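Peroxisomal membrane protein LPX1 (Saccharomyces cerevisiae, PDB 2Y6U) hydrolyses ester bonds in the peroxisome, with acyl esterase, triacylglycerol lipase and phospholipase A activity. Local coordinates at residues T287-G292 / Q311-D316; S64-E69 / I236-T241; D120-A125 / V156-L161. All coordinates share one frame; numbering follows the deposited sequence.

Contact 1 of 3, residues T287-G292 / Q311-D316; sequences TIHIVG and QNYHLD
H289 and Y313 meet through a side-chain hydrogen bond between neighbouring strands: H289 ND1 and Y313 OH lie 2.8 Å apart, and either could be the donor. The hydroxyl sits at the edge of the imidazole, near its plane, and the two rings come together rim to rim with their planes turned 72° apart, so they do not stack. H289 reaches this position because its CG is anti to the backbone N (chi1 -176°), which lays the ring beside L315. One methyl of that leucine, CD1, covers a face of the imidazole, 4.0 Å from the ring centroid in a CH-pi contact, and the same methyl touches V291 CG1 at 3.7 Å. A phenylalanine in place of Y313 would probably leave H289 ND1 without this partner and the imidazole freer to turn. I288, I290, H314 and D316 project from the reverse face, where I288 CD1 packs on H314 CB at 3.8 Å. There H314 NE2 donates to D316 OD1, in the plane of its own ring but from above the carboxylate plane. R336 forms a salt bridge with D316 OD1 and H340 bonds to OD2, so the carboxylate is held at both oxygens. Beneath the side chains lies a regular parallel ladder in which H289 is bonded through both its backbone N and its O: H289 N to H314 O and D316 N to H289 O, each 2.8 Å. The axes of the short strand segments cross at -21°. Strand 313-318 is the outermost at this end of the alpha/beta-hydrolase sheet, while 286-292 is flanked on its far side by strand 164-168. Helix 300-309, which connects the two strands, packs against H289, Y313 and L315, whereas H340 and R336 of helix 330-347 meet the opposite face.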
loop_
_atom_site.group_PDB
_atom_site.type_symbol
_atom_site.label_atom_id
_atom_site.label_comp_id
_atom_site.label_asym_id
_atom_site.label_seq_id
_atom_site.Cartn_x
_atom_site.Cartn_y
_atom_site.Cartn_z
ATOM N N THR A 287 -13.485 10.324 -11.674
ATOM C CA THR A 287 -12.954 11.304 -10.772
ATOM C C THR A 287 -13.579 12.657 -11.063
ATOM O O THR A 287 -13.578 13.207 -12.264
ATOM C CB THR A 287 -11.427 11.347 -10.956
ATOM O OG1 THR A 287 -10.882 10.065 -10.698
ATOM C CG2 THR A 287 -10.807 12.395 -9.977
ATOM N N ILE A 288 -14.258 13.165 -10.066
ATOM C CA ILE A 288 -14.879 14.475 -10.123
ATOM C C ILE A 288 -13.917 15.471 -9.491
ATOM O O ILE A 288 -13.442 15.253 -8.372
ATOM C CB ILE A 288 -16.160 14.476 -9.286
ATOM C CG1 ILE A 288 -17.062 13.303 -9.625
ATOM C CG2 ILE A 288 -16.857 15.817 -9.383
ATOM C CD1 ILE A 288 -17.450 13.125 -11.203
ATOM N N HIS A 289 -13.695 16.608 -10.138
ATOM C CA HIS A 289 -12.791 17.606 -9.662
ATOM C C HIS A 289 -13.626 18.837 -9.476
ATOM O O HIS A 289 -14.217 19.344 -10.419
ATOM C CB HIS A 289 -11.732 17.784 -10.723
ATOM C CG HIS A 289 -10.630 18.720 -10.364
ATOM N ND1 HIS A 289 -9.674 19.089 -11.290
ATOM C CD2 HIS A 289 -10.323 19.368 -9.204
ATOM C CE1 HIS A 289 -8.827 19.907 -10.712
ATOM N NE2 HIS A 289 -9.172 20.072 -9.443
ATOM N N ILE A 290 -13.796 19.260 -8.229
ATOM C CA ILE A 290 -14.615 20.385 -7.891
ATOM C C ILE A 290 -13.658 21.499 -7.530
ATOM O O ILE A 290 -12.777 21.352 -6.662
ATOM C CB ILE A 290 -15.550 20.098 -6.729
ATOM C CG1 ILE A 290 -16.481 18.922 -7.070
ATOM C CG2 ILE A 290 -16.397 21.416 -6.325
ATOM C CD1 ILE A 290 -17.448 18.453 -5.983
ATOM N N VAL A 291 -13.791 22.616 -8.222
ATOM C CA VAL A 291 -12.921 23.767 -7.967
ATOM C C VAL A 291 -13.769 24.981 -7.690
ATOM O O VAL A 291 -14.899 25.101 -8.147
ATOM C CB VAL A 291 -11.905 24.055 -9.070
ATOM C CG1 VAL A 291 -11.045 22.794 -9.466
ATOM C CG2 VAL A 291 -12.604 24.639 -10.311
ATOM N N GLY A 292 -13.225 25.891 -6.896
ATOM C CA GLY A 292 -13.788 27.204 -6.687
ATOM C C GLY A 292 -13.386 28.158 -7.854
ATOM O O GLY A 292 -12.225 28.260 -8.184
ATOM N N GLN A 311 -8.124 9.645 -16.944
ATOM C CA GLN A 311 -8.843 9.165 -18.134
ATOM C C GLN A 311 -10.330 9.409 -18.031
ATOM O O GLN A 311 -10.960 9.572 -19.025
ATOM C CB GLN A 311 -8.656 7.651 -18.343
ATOM C CG GLN A 311 -7.367 7.221 -18.940
ATOM C CD GLN A 311 -7.079 5.639 -18.790
ATOM O OE1 GLN A 311 -7.550 4.904 -17.830
ATOM N NE2 GLN A 311 -6.259 5.159 -19.712
ATOM N N ASN A 312 -10.892 9.367 -16.825
ATOM C CA ASN A 312 -12.318 9.490 -16.630
ATOM C C ASN A 312 -12.552 10.643 -15.709
ATOM O O ASN A 312 -12.592 10.499 -14.490
ATOM C CB ASN A 312 -12.914 8.168 -16.080
ATOM C CG ASN A 312 -14.451 8.126 -16.108
ATOM O OD1 ASN A 312 -15.101 9.140 -16.478
ATOM N ND2 ASN A 312 -15.046 6.985 -15.731
ATOM N N TYR A 313 -12.696 11.838 -16.276
ATOM C CA TYR A 313 -12.563 13.077 -15.518
ATOM C C TYR A 313 -13.736 14.012 -15.779
ATOM O O TYR A 313 -14.236 14.094 -16.962
ATOM C CB TYR A 313 -11.311 13.760 -16.028
ATOM C CG TYR A 313 -11.020 15.144 -15.469
ATOM C CD1 TYR A 313 -10.343 15.314 -14.310
ATOM C CD2 TYR A 313 -11.510 16.319 -16.123
ATOM C CE1 TYR A 313 -10.084 16.504 -13.792
ATOM C CE2 TYR A 313 -11.234 17.501 -15.646
ATOM C CZ TYR A 313 -10.518 17.648 -14.481
ATOM O OH TYR A 313 -10.227 18.898 -14.014
ATOM N N HIS A 314 -14.220 14.673 -14.713
ATOM C CA HIS A 314 -15.271 15.656 -14.835
ATOM C C HIS A 314 -14.941 16.827 -13.946
ATOM O O HIS A 314 -14.709 16.633 -12.748
ATOM C CB HIS A 314 -16.599 15.083 -14.394
ATOM C CG HIS A 314 -17.715 16.109 -14.351
ATOM N ND1 HIS A 314 -18.640 16.273 -15.368
ATOM C CD2 HIS A 314 -18.006 17.071 -13.439
ATOM C CE1 HIS A 314 -19.497 17.224 -15.035
ATOM N NE2 HIS A 314 -19.104 17.765 -13.898
ATOM N N LEU A 315 -14.951 18.050 -14.472
ATOM C CA LEU A 315 -14.723 19.251 -13.685
ATOM C C LEU A 315 -16.080 19.898 -13.351
ATOM O O LEU A 315 -16.972 20.043 -14.237
ATOM C CB LEU A 315 -13.872 20.304 -14.477
ATOM C CG LEU A 315 -13.523 21.591 -13.665
ATOM C CD1 LEU A 315 -12.404 21.316 -12.589
ATOM C CD2 LEU A 315 -13.259 22.728 -14.666
ATOM N N ASP A 316 -16.249 20.339 -12.078
ATOM C CA ASP A 316 -17.351 21.231 -11.705
ATOM C C ASP A 316 -16.770 22.484 -11.098
ATOM O O ASP A 316 -15.897 22.402 -10.252
ATOM C CB ASP A 316 -18.214 20.713 -10.573
ATOM C CG ASP A 316 -19.167 19.760 -10.995
ATOM O OD1 ASP A 316 -19.957 20.052 -11.959
ATOM O OD2 ASP A 316 -19.046 18.652 -10.443
#

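Contact 2 of 3, residues S64-E69 / I236-T241; sequences SKVVWE and IDFERT
This is a buried side-chain contact between the loop that follows strand 51-58 and the last turn of helix 229-239, centred on the F238 ring and bonded across only through water. V66 lies over one face of the phenyl: its CB is 4.1 Å from the ring centroid, 24° off the normal, a CH-pi contact displaced toward the rim. The F238 CG is anti to the backbone N (chi1 171°), which carries the ring out toward the loop, and the two side chains overlap head to tail, V66 pointing against F238. S64 OG comes within 3.2 Å of F238 CE2, and the K65 chain, extended beyond CG, runs about perpendicular to the F238 side chain, its CE touching F238 CE1 at 3.8 Å. K65 NZ continues to salt bridges with D36 and D99. S64 OG also accepts from V66 N, 3.2 Å away, closing an ST turn, and a water 2.6 Å from S64 OG donates to E239 OE2. The other carboxylate oxygen, E239 OE1, accepts from M257 N, while K256 makes a cation-pi contact with F238. Apolar packing thus joins the segments, and one water links the serine hydroxyl to the buried E239 carboxylate, so both polar groups are satisfied.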
loop_
_atom_site.group_PDB
_atom_site.type_symbol
_atom_site.label_atom_id
_atom_site.label_comp_id
_atom_site.label_asym_id
_atom_site.label_seq_id
_atom_site.Cartn_x
_atom_site.Cartn_y
_atom_site.Cartn_z
ATOM N N SER A 64 -9.760 19.460 9.996
ATOM C CA SER A 64 -9.979 18.186 10.721
ATOM C C SER A 64 -11.225 17.577 10.133
ATOM O O SER A 64 -11.892 18.210 9.346
ATOM C CB SER A 64 -10.212 18.444 12.230
ATOM O OG SER A 64 -11.490 19.083 12.454
ATOM N N LYS A 65 -11.619 16.455 10.678
ATOM C CA LYS A 65 -12.783 15.732 10.268
ATOM C C LYS A 65 -14.073 16.516 10.548
ATOM O O LYS A 65 -15.069 16.272 9.901
ATOM C CB LYS A 65 -12.806 14.427 10.989
ATOM C CG LYS A 65 -13.064 14.585 12.491
ATOM C CD LYS A 65 -13.006 13.234 13.254
ATOM C CE LYS A 65 -12.972 13.589 14.742
ATOM N NZ LYS A 65 -12.905 12.402 15.687
ATOM N N VAL A 66 -14.023 17.497 11.450
ATOM C CA VAL A 66 -15.219 18.197 11.857
ATOM C C VAL A 66 -15.865 19.010 10.716
ATOM O O VAL A 66 -17.091 19.277 10.735
ATOM C CB VAL A 66 -14.990 19.128 13.083
ATOM C CG1 VAL A 66 -14.390 20.550 12.718
ATOM C CG2 VAL A 66 -16.316 19.252 13.851
ATOM N N VAL A 67 -15.059 19.377 9.719
ATOM C CA VAL A 67 -15.543 20.217 8.619
ATOM C C VAL A 67 -16.573 19.498 7.750
ATOM O O VAL A 67 -17.323 20.144 7.002
ATOM C CB VAL A 67 -14.405 20.740 7.705
ATOM C CG1 VAL A 67 -13.393 21.583 8.572
ATOM C CG2 VAL A 67 -13.723 19.617 6.888
ATOM N N TRP A 68 -16.664 18.175 7.913
ATOM C CA TRP A 68 -17.644 17.406 7.190
ATOM C C TRP A 68 -18.907 17.104 7.967
ATOM O O TRP A 68 -19.908 16.603 7.395
ATOM C CB TRP A 68 -17.029 16.112 6.700
ATOM C CG TRP A 68 -15.742 16.233 6.006
ATOM C CD1 TRP A 68 -14.531 15.838 6.478
ATOM C CD2 TRP A 68 -15.503 16.771 4.682
ATOM N NE1 TRP A 68 -13.565 16.043 5.534
ATOM C CE2 TRP A 68 -14.116 16.598 4.417
ATOM C CE3 TRP A 68 -16.293 17.346 3.725
ATOM C CZ2 TRP A 68 -13.541 17.013 3.273
ATOM C CZ3 TRP A 68 -15.692 17.719 2.500
ATOM C CH2 TRP A 68 -14.346 17.552 2.312
ATOM N N GLU A 69 -18.965 17.449 9.258
ATOM C CA GLU A 69 -20.196 17.158 9.970
ATOM C C GLU A 69 -21.452 17.797 9.424
ATOM O O GLU A 69 -22.514 17.149 9.390
ATOM C CB GLU A 69 -20.055 17.387 11.502
ATOM C CG GLU A 69 -18.987 16.471 12.055
ATOM C CD GLU A 69 -18.784 16.680 13.638
ATOM O OE1 GLU A 69 -19.442 17.531 14.249
ATOM O OE2 GLU A 69 -17.888 16.050 14.174
ATOM N N ILE A 236 -14.825 25.888 15.823
ATOM C CA ILE A 236 -14.501 26.554 17.075
ATOM C C ILE A 236 -14.640 25.620 18.256
ATOM O O ILE A 236 -13.745 25.518 19.110
ATOM C CB ILE A 236 -15.334 27.854 17.245
ATOM C CG1 ILE A 236 -14.846 28.924 16.244
ATOM C CG2 ILE A 236 -15.294 28.343 18.727
ATOM C CD1 ILE A 236 -15.892 30.139 15.935
ATOM N N ASP A 237 -15.742 24.892 18.299
ATOM C CA ASP A 237 -16.035 23.995 19.407
ATOM C C ASP A 237 -15.130 22.755 19.398
ATOM O O ASP A 237 -14.782 22.214 20.483
ATOM C CB ASP A 237 -17.523 23.585 19.382
ATOM C CG ASP A 237 -18.468 24.758 19.775
ATOM O OD1 ASP A 237 -18.022 25.627 20.533
ATOM O OD2 ASP A 237 -19.630 24.832 19.294
ATOM N N PHE A 238 -14.774 22.286 18.213
ATOM C CA PHE A 238 -13.990 21.017 18.095
ATOM C C PHE A 238 -12.510 21.257 18.461
ATOM O O PHE A 238 -11.855 20.434 19.104
ATOM C CB PHE A 238 -14.099 20.479 16.711
ATOM C CG PHE A 238 -13.176 19.315 16.423
ATOM C CD1 PHE A 238 -13.559 18.029 16.724
ATOM C CD2 PHE A 238 -11.954 19.524 15.814
ATOM C CE1 PHE A 238 -12.710 16.974 16.460
ATOM C CE2 PHE A 238 -11.121 18.514 15.553
ATOM C CZ PHE A 238 -11.487 17.222 15.866
ATOM N N GLU A 239 -11.993 22.412 18.053
ATOM C CA GLU A 239 -10.583 22.750 18.256
ATOM C C GLU A 239 -10.274 23.148 19.685
ATOM O O GLU A 239 -9.121 23.111 20.084
ATOM C CB GLU A 239 -10.138 23.877 17.276
ATOM C CG GLU A 239 -10.025 23.514 15.781
ATOM C CD GLU A 239 -8.876 22.481 15.506
ATOM O OE1 GLU A 239 -7.943 22.413 16.371
ATOM O OE2 GLU A 239 -8.860 21.835 14.392
ATOM N N ARG A 240 -11.273 23.600 20.457
ATOM C CA ARG A 240 -10.980 24.198 21.746
ATOM C C ARG A 240 -10.461 23.137 22.721
ATOM O O ARG A 240 -11.127 22.130 22.912
ATOM C CB ARG A 240 -12.253 24.845 22.309
ATOM C CG ARG A 240 -12.126 25.468 23.653
ATOM C CD ARG A 240 -13.519 25.874 24.168
ATOM N NE ARG A 240 -14.073 27.050 23.503
ATOM C CZ ARG A 240 -15.127 27.073 22.665
ATOM N NH1 ARG A 240 -15.789 25.970 22.339
ATOM N NH2 ARG A 240 -15.539 28.234 22.152
ATOM N N THR A 241 -9.253 23.339 23.262
ATOM C CA THR A 241 -8.743 22.565 24.406
ATOM C C THR A 241 -8.230 23.525 25.518
ATOM O O THR A 241 -7.700 24.635 25.241
ATOM C CB THR A 241 -7.660 21.495 24.032
ATOM O OG1 THR A 241 -6.340 22.063 24.124
ATOM C CG2 THR A 241 -7.909 20.855 22.646
HETATM O O HOH W 1 -11.117 21.607 12.980
#

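Contact 3 of 3, residues D120-A125 / V156-L161; sequences DVLKIA and VLQPNL
The L122 turn of helix 114-125 faces the point where helix 146-157 ends and the chain bends through a type I beta turn from Q158 to L161, with the CA atoms of L122 and Q158 7.7 Å apart. No hydrogen bond joins the two segments; the contact is made by aliphatic groups. L122 carries most of it through both methyls, which share Q158 CB. Its CD1 touches L157 CB and Q158 CB, both at 3.7 Å, while CD2 packs against L161 CD2, also at 3.7 Å. The forked end of L122 therefore fits between the end of one helix and the leucine that closes the turn. L122 lies roughly perpendicular to L157, whereas L122 and L161 run past each other in opposite senses. One helical turn on, A125 CB adds a contact of 3.9 Å to L161 CD2, so that single methyl meets both L122 and A125. L161 extends toward them with its CG anti to the backbone N (chi1 -176°). Q158 offers its CB to L122, but its chain bends at chi2 (39°) and leads the amide away. There OE1 accepts from N160 N at 2.9 Å, in the carbonyl plane and on a lone pair, and more weakly from N160 ND2, which ties the side chain back onto the turn. The second subunit reaches here too: its L157 packs on L157 of this chain, and R119 of that subunit donates to L157 O of this one. Helix 146-157 follows strand 137-144 through a GxSxG sequence at G143, S145 and G147, consistent with the nucleophile elbow of alpha/beta hydrolases. The contact joins the far end of that helix to helix 114-125 in the layer packed on the central sheet, at the interface with the second subunit.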
loop_
_atom_site.group_PDB
_atom_site.type_symbol
_atom_site.label_atom_id
_atom_site.label_comp_id
_atom_site.label_asym_id
_atom_site.label_seq_id
_atom_site.Cartn_x
_atom_site.Cartn_y
_atom_site.Cartn_z
ATOM N N ASP A 120 -2.600 5.499 5.940
ATOM C CA ASP A 120 -3.456 5.507 7.145
ATOM C C ASP A 120 -4.947 5.371 6.776
ATOM O O ASP A 120 -5.695 4.591 7.379
ATOM C CB ASP A 120 -3.236 6.820 7.892
ATOM C CG ASP A 120 -1.810 6.905 8.502
ATOM O OD1 ASP A 120 -1.172 5.845 8.704
ATOM O OD2 ASP A 120 -1.352 8.052 8.712
ATOM N N VAL A 121 -5.330 6.104 5.717
ATOM C CA VAL A 121 -6.667 6.093 5.216
ATOM C C VAL A 121 -6.983 4.694 4.793
ATOM O O VAL A 121 -8.085 4.161 5.077
ATOM C CB VAL A 121 -6.880 7.074 4.103
ATOM C CG1 VAL A 121 -8.329 6.867 3.469
ATOM C CG2 VAL A 121 -6.774 8.592 4.645
ATOM N N LEU A 122 -6.097 4.062 4.037
ATOM C CA LEU A 122 -6.353 2.713 3.568
ATOM C C LEU A 122 -6.483 1.723 4.734
ATOM O O LEU A 122 -7.310 0.810 4.688
ATOM C CB LEU A 122 -5.283 2.244 2.607
ATOM C CG LEU A 122 -5.326 3.004 1.234
ATOM C CD1 LEU A 122 -4.043 2.536 0.424
ATOM C CD2 LEU A 122 -6.606 2.694 0.473
ATOM N N LYS A 123 -5.613 1.849 5.706
ATOM C CA LYS A 123 -5.634 0.948 6.868
ATOM C C LYS A 123 -7.068 1.019 7.527
ATOM O O LYS A 123 -7.663 -0.001 7.784
ATOM C CB LYS A 123 -4.519 1.341 7.866
ATOM C CG LYS A 123 -4.405 0.299 9.005
ATOM C CD LYS A 123 -3.205 0.726 9.919
ATOM C CE LYS A 123 -2.700 -0.353 10.921
ATOM N NZ LYS A 123 -3.664 -0.309 11.964
ATOM N N ILE A 124 -7.548 2.223 7.741
ATOM C CA ILE A 124 -8.886 2.462 8.333
ATOM C C ILE A 124 -10.035 1.921 7.443
ATOM O O ILE A 124 -10.888 1.134 7.870
ATOM C CB ILE A 124 -9.098 3.900 8.611
ATOM C CG1 ILE A 124 -8.193 4.390 9.757
ATOM C CG2 ILE A 124 -10.634 4.201 9.007
ATOM C CD1 ILE A 124 -8.142 5.986 9.904
ATOM N N ALA A 125 -10.048 2.373 6.197
ATOM C CA ALA A 125 -11.125 2.038 5.299
ATOM C C ALA A 125 -11.171 0.621 4.906
ATOM O O ALA A 125 -12.295 0.017 4.795
ATOM C CB ALA A 125 -11.030 2.979 4.017
ATOM N N VAL A 156 -3.924 4.823 -6.090
ATOM C CA VAL A 156 -2.681 4.359 -6.593
ATOM C C VAL A 156 -2.176 3.147 -5.823
ATOM O O VAL A 156 -1.700 2.148 -6.396
ATOM C CB VAL A 156 -1.604 5.503 -6.634
ATOM C CG1 VAL A 156 -0.211 4.883 -6.946
ATOM C CG2 VAL A 156 -2.021 6.623 -7.739
ATOM N N LEU A 157 -2.248 3.245 -4.504
ATOM C CA LEU A 157 -1.685 2.241 -3.662
ATOM C C LEU A 157 -2.625 1.004 -3.498
ATOM O O LEU A 157 -2.169 -0.028 -3.077
ATOM C CB LEU A 157 -1.464 2.806 -2.242
ATOM C CG LEU A 157 -0.352 3.900 -2.241
ATOM C CD1 LEU A 157 -0.289 4.518 -0.808
ATOM C CD2 LEU A 157 1.017 3.281 -2.697
ATOM N N GLN A 158 -3.907 1.192 -3.759
ATOM C CA GLN A 158 -4.925 0.124 -3.564
ATOM C C GLN A 158 -6.100 0.449 -4.553
ATOM O O GLN A 158 -7.085 1.056 -4.176
ATOM C CB GLN A 158 -5.378 0.169 -2.144
ATOM C CG GLN A 158 -6.571 -0.872 -1.788
ATOM C CD GLN A 158 -6.419 -2.171 -2.458
ATOM O OE1 GLN A 158 -6.745 -2.304 -3.648
ATOM N NE2 GLN A 158 -5.888 -3.178 -1.727
ATOM N N PRO A 159 -5.981 0.054 -5.789
ATOM C CA PRO A 159 -6.915 0.474 -6.747
ATOM C C PRO A 159 -8.228 -0.353 -6.745
ATOM O O PRO A 159 -9.102 -0.172 -7.622
ATOM C CB PRO A 159 -6.126 0.249 -8.081
ATOM C CG PRO A 159 -5.340 -0.914 -7.852
ATOM C CD PRO A 159 -4.877 -0.662 -6.435
ATOM N N ASN A 160 -8.450 -1.188 -5.745
ATOM C CA ASN A 160 -9.644 -2.019 -5.760
ATOM C C ASN A 160 -10.649 -1.573 -4.711
ATOM O O ASN A 160 -11.617 -2.247 -4.463
ATOM C CB ASN A 160 -9.185 -3.435 -5.529
ATOM C CG ASN A 160 -8.190 -3.872 -6.515
ATOM O OD1 ASN A 160 -8.516 -3.952 -7.702
ATOM N ND2 ASN A 160 -6.917 -4.205 -6.058
ATOM N N LEU A 161 -10.415 -0.437 -4.056
ATOM C CA LEU A 161 -11.257 -0.005 -2.975
ATOM C C LEU A 161 -12.282 1.054 -3.431
ATOM O O LEU A 161 -13.446 0.829 -3.198
ATOM C CB LEU A 161 -10.479 0.542 -1.809
ATOM C CG LEU A 161 -11.200 0.988 -0.483
ATOM C CD1 LEU A 161 -11.874 -0.192 0.125
ATOM C CD2 LEU A 161 -10.135 1.712 0.452
#

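Contact 1 belongs to the central sheet, pairing an inner strand with the outermost one at that end, and is partly buried; contacts 2 and 3 are buried and lie between elements outside the sheet. No two contacts share a helix or strand or touch one another: their centres are 21 to 27 Å apart. Along the chain, contact 3 is nested in the long stretch between the segments of contact 2, and contact 1 follows both. Chemistry changes with place: backbone bonds and histidine-centred polar links in contact 1, an aromatic face with a water bridge in contact 2, and purely aliphatic packing across contact 3, which alone lies beside the second subunit.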